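Local coordinates for uncharacterized protein ygiD (Escherichia coli, PDB 2PW6) that cleaves the aromatic ring of DOPA between carbons 4 and 5 in vitro as a zinc-binding extradiol dioxygenase, its physiological substrate being unknown, at residues Leu18-Gly23 with Ile128-Asp133; Ile51-Ala56 with Trp117-Gly122. One frame throughout, in Å; residues are numbered along the deposited sequence.

Interaction 1 (Leu18-Gly23 with Ile128-Asp133); sequences LFLGHG and IKMYPD. With ZN (zinc ion), chain B.
L18 and L20, two residues apart on strand 17-21, both turn their side chains toward M130, a selenomethionine in the last turn of helix 121-130. The contact between the segments is wholly apolar and small. M130 carries CG anti to its backbone nitrogen (chi1 -154°) and stays extended beyond it, which carries the side chain across from the helix to the strand. Its methyl CE arrives at CD2 of L18, with a modelled separation of 3.2 Å that is tighter than carbon atoms normally allow and is therefore doubtful in detail. The SE atom lies looser, 4.5 Å from CD2 of L20. This is helix-on-sheet packing within the LigB catalytic domain: the strand is an inner member of the large mixed sheet, and M130 also rests on M168 of the adjacent strand 167-173. Just past M130 the chain leaves helical geometry at Y131, whose carbonyl oxygen is hydrogen-bonded to the hydroxyl of Y89. Metal coordination begins where the strand ends. There H22 binds the zinc ion through NE2 at 2.4 Å, alongside H57, H234 and D86 of the second subunit. The other ring nitrogen, ND1, is hydrogen-bonded to OG of S172, a second-shell partner that helps to fix the rotation of the imidazole.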
ATOM      1  N   LEU A  18      14.906  -0.126 -17.263  1.00 47.46           N
ATOM      2  CA  LEU A  18      15.087  -0.970 -16.102  1.00 46.53           C
ATOM      3  C   LEU A  18      13.771  -1.517 -15.593  1.00 45.62           C
ATOM      4  O   LEU A  18      12.833  -0.752 -15.346  1.00 45.71           O
ATOM      5  CB  LEU A  18      15.744  -0.177 -14.985  1.00 46.28           C
ATOM      6  CG  LEU A  18      17.261  -0.258 -14.833  1.00 47.98           C
ATOM      7  CD1 LEU A  18      18.005   0.174 -16.076  1.00 48.22           C
ATOM      8  CD2 LEU A  18      17.631   0.637 -13.675  1.00 47.51           C
ATOM      9  N   PHE A  19      13.711  -2.843 -15.471  1.00 44.49           N
ATOM     10  CA  PHE A  19      12.648  -3.544 -14.728  1.00 43.43           C
ATOM     11  C   PHE A  19      13.218  -4.015 -13.409  1.00 43.05           C
ATOM     12  O   PHE A  19      14.189  -4.741 -13.391  1.00 43.77           O
ATOM     13  CB  PHE A  19      12.099  -4.763 -15.499  1.00 42.70           C
ATOM     14  CG  PHE A  19      11.141  -5.592 -14.684  1.00 41.47           C
ATOM     15  CD1 PHE A  19       9.856  -5.142 -14.441  1.00 38.72           C
ATOM     16  CD2 PHE A  19      11.563  -6.804 -14.090  1.00 41.88           C
ATOM     17  CE1 PHE A  19       8.985  -5.876 -13.680  1.00 38.50           C
ATOM     18  CE2 PHE A  19      10.700  -7.547 -13.312  1.00 39.03           C
ATOM     19  CZ  PHE A  19       9.419  -7.101 -13.108  1.00 41.72           C
ATOM     20  N   LEU A  20      12.633  -3.599 -12.302  1.00 42.96           N
ATOM     21  CA  LEU A  20      13.114  -4.042 -11.018  1.00 43.21           C
ATOM     22  C   LEU A  20      12.049  -4.897 -10.333  1.00 43.07           C
ATOM     23  O   LEU A  20      10.880  -4.511 -10.283  1.00 42.91           O
ATOM     24  CB  LEU A  20      13.514  -2.867 -10.106  1.00 43.59           C
ATOM     25  CG  LEU A  20      14.679  -1.897 -10.383  1.00 44.93           C
ATOM     26  CD1 LEU A  20      15.827  -2.562 -11.125  1.00 46.84           C
ATOM     27  CD2 LEU A  20      14.196  -0.690 -11.178  1.00 46.95           C
ATOM     28  N   GLY A  21      12.474  -6.058  -9.820  1.00 42.76           N
ATOM     29  CA  GLY A  21      11.704  -6.836  -8.872  1.00 42.08           C
ATOM     30  C   GLY A  21      11.778  -6.080  -7.583  1.00 43.01           C
ATOM     31  O   GLY A  21      12.857  -5.744  -7.120  1.00 44.42           O
ATOM     32  N   HIS A  22      10.648  -5.766  -6.986  1.00 43.09           N
ATOM     33  CA  HIS A  22      10.619  -4.976  -5.775  1.00 42.33           C
ATOM     34  C   HIS A  22      10.076  -5.707  -4.563  1.00 43.18           C
ATOM     35  O   HIS A  22       9.517  -6.763  -4.698  1.00 42.53           O
ATOM     36  CB  HIS A  22       9.892  -3.648  -5.999  1.00 41.57           C
ATOM     37  CG  HIS A  22       8.406  -3.765  -6.146  1.00 40.33           C
ATOM     38  ND1 HIS A  22       7.715  -3.133  -7.142  1.00 40.40           N
ATOM     39  CD2 HIS A  22       7.481  -4.404  -5.408  1.00 37.70           C
ATOM     40  CE1 HIS A  22       6.436  -3.389  -7.026  1.00 38.71           C
ATOM     41  NE2 HIS A  22       6.265  -4.161  -5.980  1.00 36.34           N
ATOM     42  N   GLY A  23      10.240  -5.117  -3.383  1.00 45.40           N
ATOM     43  CA  GLY A  23       9.634  -5.647  -2.155  1.00 47.28           C
ATOM     44  C   GLY A  23       9.780  -4.748  -0.942  1.00 49.34           C
ATOM     45  O   GLY A  23       9.021  -3.778  -0.731  1.00 51.23           O
ATOM     46  N   ILE A 128      13.824   5.347  -3.495  1.00 51.12           N
ATOM     47  CA  ILE A 128      14.577   5.951  -2.359  1.00 52.43           C
ATOM     48  C   ILE A 128      16.024   5.457  -2.273  1.00 52.73           C
ATOM     49  O   ILE A 128      16.895   6.198  -1.823  1.00 53.14           O
ATOM     50  CB  ILE A 128      13.913   5.778  -0.949  1.00 52.23           C
ATOM     51  CG1 ILE A 128      13.563   4.304  -0.660  1.00 53.65           C
ATOM     52  CG2 ILE A 128      12.746   6.738  -0.770  1.00 53.43           C
ATOM     53  CD1 ILE A 128      13.431   3.938   0.864  1.00 52.72           C
ATOM     54  N   LYS A 129      16.257   4.219  -2.707  1.00 52.64           N
ATOM     55  CA  LYS A 129      17.585   3.644  -2.784  1.00 53.05           C
ATOM     56  C   LYS A 129      18.344   4.116  -4.014  1.00 53.70           C
ATOM     57  O   LYS A 129      19.561   4.333  -3.946  1.00 54.29           O
ATOM     58  CB  LYS A 129      17.507   2.106  -2.815  1.00 52.97           C
ATOM     59  CG  LYS A 129      17.107   1.474  -1.492  1.00 53.08           C
ATOM     60  CD  LYS A 129      18.080   1.832  -0.379  1.00 54.70           C
ATOM     61  CE  LYS A 129      17.443   1.661   0.989  1.00 56.46           C
ATOM     62  NZ  LYS A 129      18.476   1.399   2.046  1.00 57.19           N
HETATM   63  N   MSE A 130      17.628   4.255  -5.135  1.00 53.37           N
HETATM   64  CA  MSE A 130      18.231   4.495  -6.430  1.00 53.53           C
HETATM   65  C   MSE A 130      18.672   5.949  -6.542  1.00 52.29           C
HETATM   66  O   MSE A 130      19.838   6.233  -6.846  1.00 52.70           O
HETATM   67  CB  MSE A 130      17.250   4.138  -7.535  1.00 53.10           C
HETATM   68  CG  MSE A 130      17.871   3.756  -8.820  1.00 53.61           C
HETATM   69 SE   MSE A 130      16.615   2.875 -10.051  1.00 59.26          SE
HETATM   70  CE  MSE A 130      17.698   3.098 -11.623  1.00 53.65           C
ATOM     71  N   TYR A 131      17.739   6.854  -6.266  1.00 50.80           N
ATOM     72  CA  TYR A 131      17.955   8.288  -6.349  1.00 48.66           C
ATOM     73  C   TYR A 131      17.447   8.917  -5.071  1.00 49.16           C
ATOM     74  O   TYR A 131      16.391   9.567  -5.088  1.00 49.29           O
ATOM     75  CB  TYR A 131      17.216   8.876  -7.568  1.00 46.92           C
ATOM     76  CG  TYR A 131      17.727   8.347  -8.884  1.00 43.71           C
ATOM     77  CD1 TYR A 131      16.922   7.588  -9.720  1.00 40.49           C
ATOM     78  CD2 TYR A 131      19.054   8.607  -9.292  1.00 42.45           C
ATOM     79  CE1 TYR A 131      17.439   7.082 -10.954  1.00 38.52           C
ATOM     80  CE2 TYR A 131      19.562   8.121 -10.503  1.00 39.19           C
ATOM     81  CZ  TYR A 131      18.754   7.363 -11.331  1.00 39.71           C
ATOM     82  OH  TYR A 131      19.289   6.899 -12.520  1.00 41.20           O
ATOM     83  N   PRO A 132      18.187   8.715  -3.952  1.00 49.55           N
ATOM     84  CA  PRO A 132      17.768   9.124  -2.617  1.00 50.32           C
ATOM     85  C   PRO A 132      17.249  10.541  -2.512  1.00 51.53           C
ATOM     86  O   PRO A 132      16.371  10.798  -1.691  1.00 52.01           O
ATOM     87  CB  PRO A 132      19.045   8.997  -1.774  1.00 50.41           C
ATOM     88  CG  PRO A 132      19.940   8.136  -2.514  1.00 49.80           C
ATOM     89  CD  PRO A 132      19.474   7.996  -3.922  1.00 49.54           C
ATOM     90  N   ASP A 133      17.791  11.452  -3.315  1.00 52.51           N
ATOM     91  CA  ASP A 133      17.524  12.875  -3.121  1.00 53.94           C
ATOM     92  C   ASP A 133      16.209  13.353  -3.752  1.00 53.69           C
ATOM     93  O   ASP A 133      15.790  14.496  -3.541  1.00 53.46           O
ATOM     94  CB  ASP A 133      18.723  13.718  -3.591  1.00 54.69           C
ATOM     95  CG  ASP A 133      19.869  13.703  -2.584  1.00 57.44           C
ATOM     96  OD1 ASP A 133      19.728  14.356  -1.517  1.00 59.90           O
ATOM     97  OD2 ASP A 133      20.898  13.032  -2.853  1.00 59.47           O
TER
HETATM   98 ZN    ZN B 272       4.111  -5.091  -5.478  1.00 23.09          ZN

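Interaction 2 (Ile51-Ala56 with Trp117-Gly122). With ZN (zinc ion), chain C.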
ATOM      1  N   ILE A  51      12.420  10.721 -15.799  1.00 44.19           N
ATOM      2  CA  ILE A  51      12.035   9.317 -15.742  1.00 43.98           C
ATOM      3  C   ILE A  51      10.542   9.092 -15.884  1.00 42.11           C
ATOM      4  O   ILE A  51       9.737   9.825 -15.322  1.00 41.77           O
ATOM      5  CB  ILE A  51      12.679   8.527 -14.521  1.00 44.67           C
ATOM      6  CG1 ILE A  51      11.730   7.465 -13.960  1.00 45.11           C
ATOM      7  CG2 ILE A  51      13.134   9.447 -13.400  1.00 46.17           C
ATOM      8  N   VAL A  52      10.205   8.104 -16.697  1.00 40.57           N
ATOM      9  CA  VAL A  52       8.862   7.542 -16.748  1.00 40.03           C
ATOM     10  C   VAL A  52       8.839   6.292 -15.828  1.00 39.22           C
ATOM     11  O   VAL A  52       9.471   5.303 -16.145  1.00 38.19           O
ATOM     12  CB  VAL A  52       8.461   7.135 -18.202  1.00 39.45           C
ATOM     13  CG1 VAL A  52       7.051   6.567 -18.220  1.00 38.09           C
ATOM     14  CG2 VAL A  52       8.538   8.324 -19.132  1.00 40.29           C
ATOM     15  N   VAL A  53       8.134   6.389 -14.696  1.00 39.41           N
ATOM     16  CA  VAL A  53       7.915   5.301 -13.755  1.00 39.96           C
ATOM     17  C   VAL A  53       6.667   4.490 -14.113  1.00 39.07           C
ATOM     18  O   VAL A  53       5.586   5.053 -14.218  1.00 38.73           O
ATOM     19  CB  VAL A  53       7.766   5.807 -12.295  1.00 40.10           C
ATOM     20  CG1 VAL A  53       7.890   4.613 -11.322  1.00 40.36           C
ATOM     21  CG2 VAL A  53       8.852   6.731 -11.960  1.00 42.39           C
ATOM     22  N   VAL A  54       6.849   3.183 -14.321  1.00 38.93           N
ATOM     23  CA  VAL A  54       5.739   2.214 -14.466  1.00 38.30           C
ATOM     24  C   VAL A  54       5.711   1.283 -13.229  1.00 38.27           C
ATOM     25  O   VAL A  54       6.715   0.657 -12.880  1.00 38.75           O
ATOM     26  CB  VAL A  54       5.801   1.450 -15.801  1.00 38.61           C
ATOM     27  CG1 VAL A  54       4.641   0.444 -15.907  1.00 38.68           C
ATOM     28  CG2 VAL A  54       5.709   2.442 -17.004  1.00 38.66           C
ATOM     29  N   SER A  55       4.589   1.249 -12.522  1.00 37.72           N
ATOM     30  CA  SER A  55       4.443   0.327 -11.376  1.00 36.28           C
ATOM     31  C   SER A  55       3.337  -0.667 -11.574  1.00 35.72           C
ATOM     32  O   SER A  55       2.279  -0.292 -12.063  1.00 34.96           O
ATOM     33  CB  SER A  55       4.113   1.080 -10.105  1.00 36.17           C
ATOM     34  OG  SER A  55       3.938   0.197  -9.019  1.00 35.85           O
ATOM     35  N   ALA A  56       3.569  -1.918 -11.122  1.00 34.78           N
ATOM     36  CA  ALA A  56       2.520  -2.960 -10.932  1.00 33.05           C
ATOM     37  C   ALA A  56       1.259  -2.415 -10.309  1.00 32.58           C
ATOM     38  O   ALA A  56       0.140  -2.812 -10.626  1.00 33.67           O
ATOM     39  CB  ALA A  56       3.068  -4.089 -10.013  1.00 31.87           C
ATOM     40  N   TRP A 117       0.234  10.197  -8.219  1.00 40.82           N
ATOM     41  CA  TRP A 117      -0.323   9.020  -7.507  1.00 38.45           C
ATOM     42  C   TRP A 117       0.634   8.575  -6.418  1.00 38.79           C
ATOM     43  O   TRP A 117       1.842   8.596  -6.612  1.00 39.92           O
ATOM     44  CB  TRP A 117      -0.511   7.843  -8.463  1.00 35.91           C
ATOM     45  CG  TRP A 117      -1.282   8.164  -9.699  1.00 32.52           C
ATOM     46  CD1 TRP A 117      -2.417   8.972  -9.796  1.00 30.97           C
ATOM     47  CD2 TRP A 117      -1.005   7.706 -11.015  1.00 26.43           C
ATOM     48  NE1 TRP A 117      -2.838   9.019 -11.099  1.00 30.54           N
ATOM     49  CE2 TRP A 117      -1.984   8.266 -11.870  1.00 29.17           C
ATOM     50  CE3 TRP A 117      -0.013   6.900 -11.571  1.00 25.79           C
ATOM     51  CZ2 TRP A 117      -2.004   8.008 -13.223  1.00 31.11           C
ATOM     52  CZ3 TRP A 117      -0.039   6.651 -12.908  1.00 27.61           C
ATOM     53  CH2 TRP A 117      -1.021   7.180 -13.720  1.00 30.84           C
ATOM     54  N   GLY A 118       0.125   8.142  -5.280  1.00 39.10           N
ATOM     55  CA  GLY A 118       1.017   7.572  -4.267  1.00 39.22           C
ATOM     56  C   GLY A 118       1.879   6.453  -4.851  1.00 39.33           C
ATOM     57  O   GLY A 118       1.454   5.706  -5.742  1.00 39.41           O
ATOM     58  N   PHE A 119       3.117   6.362  -4.370  1.00 39.32           N
ATOM     59  CA  PHE A 119       4.016   5.282  -4.738  1.00 38.35           C
ATOM     60  C   PHE A 119       3.750   4.088  -3.825  1.00 37.87           C
ATOM     61  O   PHE A 119       3.727   4.237  -2.607  1.00 37.53           O
ATOM     62  CB  PHE A 119       5.478   5.733  -4.597  1.00 39.24           C
ATOM     63  CG  PHE A 119       5.914   6.732  -5.640  1.00 40.52           C
ATOM     64  CD1 PHE A 119       6.475   6.307  -6.838  1.00 41.59           C
ATOM     65  CD2 PHE A 119       5.749   8.094  -5.429  1.00 44.81           C
ATOM     66  CE1 PHE A 119       6.878   7.211  -7.810  1.00 41.61           C
ATOM     67  CE2 PHE A 119       6.143   9.026  -6.410  1.00 44.64           C
ATOM     68  CZ  PHE A 119       6.702   8.572  -7.596  1.00 43.18           C
ATOM     69  N   ASP A 120       3.527   2.914  -4.406  1.00 36.88           N
ATOM     70  CA  ASP A 120       3.576   1.669  -3.609  1.00 36.81           C
ATOM     71  C   ASP A 120       4.902   1.511  -2.824  1.00 36.64           C
ATOM     72  O   ASP A 120       5.935   2.017  -3.255  1.00 35.83           O
ATOM     73  CB  ASP A 120       3.356   0.463  -4.521  1.00 34.90           C
ATOM     74  CG  ASP A 120       4.283   0.441  -5.674  1.00 35.73           C
ATOM     75  OD1 ASP A 120       4.076   1.185  -6.650  1.00 39.36           O
ATOM     76  OD2 ASP A 120       5.215  -0.360  -5.663  1.00 36.86           O
ATOM     77  N   HIS A 121       4.872   0.804  -1.694  1.00 37.03           N
ATOM     78  CA  HIS A 121       6.087   0.577  -0.902  1.00 38.32           C
ATOM     79  C   HIS A 121       7.274   0.039  -1.688  1.00 39.29           C
ATOM     80  O   HIS A 121       8.427   0.459  -1.467  1.00 39.19           O
ATOM     81  CB  HIS A 121       5.839  -0.356   0.273  1.00 37.63           C
ATOM     82  CG  HIS A 121       5.678   0.364   1.563  1.00 39.12           C
ATOM     83  ND1 HIS A 121       4.456   0.515   2.177  1.00 38.23           N
ATOM     84  CD2 HIS A 121       6.584   1.007   2.348  1.00 38.80           C
ATOM     85  CE1 HIS A 121       4.618   1.190   3.308  1.00 40.89           C
ATOM     86  NE2 HIS A 121       5.896   1.515   3.424  1.00 39.79           N
ATOM     87  N   GLY A 122       6.984  -0.896  -2.585  1.00 40.01           N
ATOM     88  CA  GLY A 122       7.999  -1.515  -3.420  1.00 41.58           C
ATOM     89  C   GLY A 122       8.666  -0.535  -4.365  1.00 42.70           C
ATOM     90  O   GLY A 122       9.881  -0.590  -4.547  1.00 41.89           O
TER
HETATM   91 ZN    ZN C 273       2.375  -0.812   1.680  0.50 31.65          ZN
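The N-terminus of helix 121-130, capped by D120, is fastened here to strand 50-60, an inner strand of the mixed sheet. S55 donates its OG hydrogen to OD1 of D120 over 2.6 Å, reaching the oxygen from above the carboxylate, 42° out of its plane. OG stands anti to the backbone nitrogen of S55 (chi1 178°), which sends it off the strand toward the cap. The hydroxyl is also hydrogen-bonded to the backbone N of H57 and to OG of S123, while the other carboxylate oxygen, OD2, accepts a hydrogen bond from the backbone N-H of S123, which is the N-cap bond. With both oxygens engaged, D120 is held in orientation, and the nearest side-chain atoms of D120 and the zinc ligand H57 are about 3 Å apart. Apolar contact is lighter: CG1 of V53 approaches the F119 ring at its edge, 4.5 Å from CE1. On the first turn, H121 ND1 binds a different zinc ion at 2.5 Å, in the plane of its ring, together with H121 of the second subunit. Strand 50-60 runs between strands 138-144 and 167-173; V53 packs on M138 and V170 of these neighbours, and F119 extends the cover over Q140 of strand 138-144.

Helix 121-130 meets the same mixed sheet at both of its ends, and both contacts are buried in the core, their centres about 10 Å apart. Interaction 1 secures the C-terminal turn through aliphatic and selenoether packing alone, whereas interaction 2 ties down the N-terminus with a serine–carboxylate hydrogen bond and a lesser apolar touch. Between the paired segments, the hydrogen bond thus falls at the helix end nearer the zinc ion held by H22. There the two contacts adjoin each other: CE1 of the zinc ligand H22 lies 3.5 Å from OD2 of D120, and CB of H22 is 3.4 Å from O of G122. Strands 17-21 and 50-60 flank strand 167-173, one on either side.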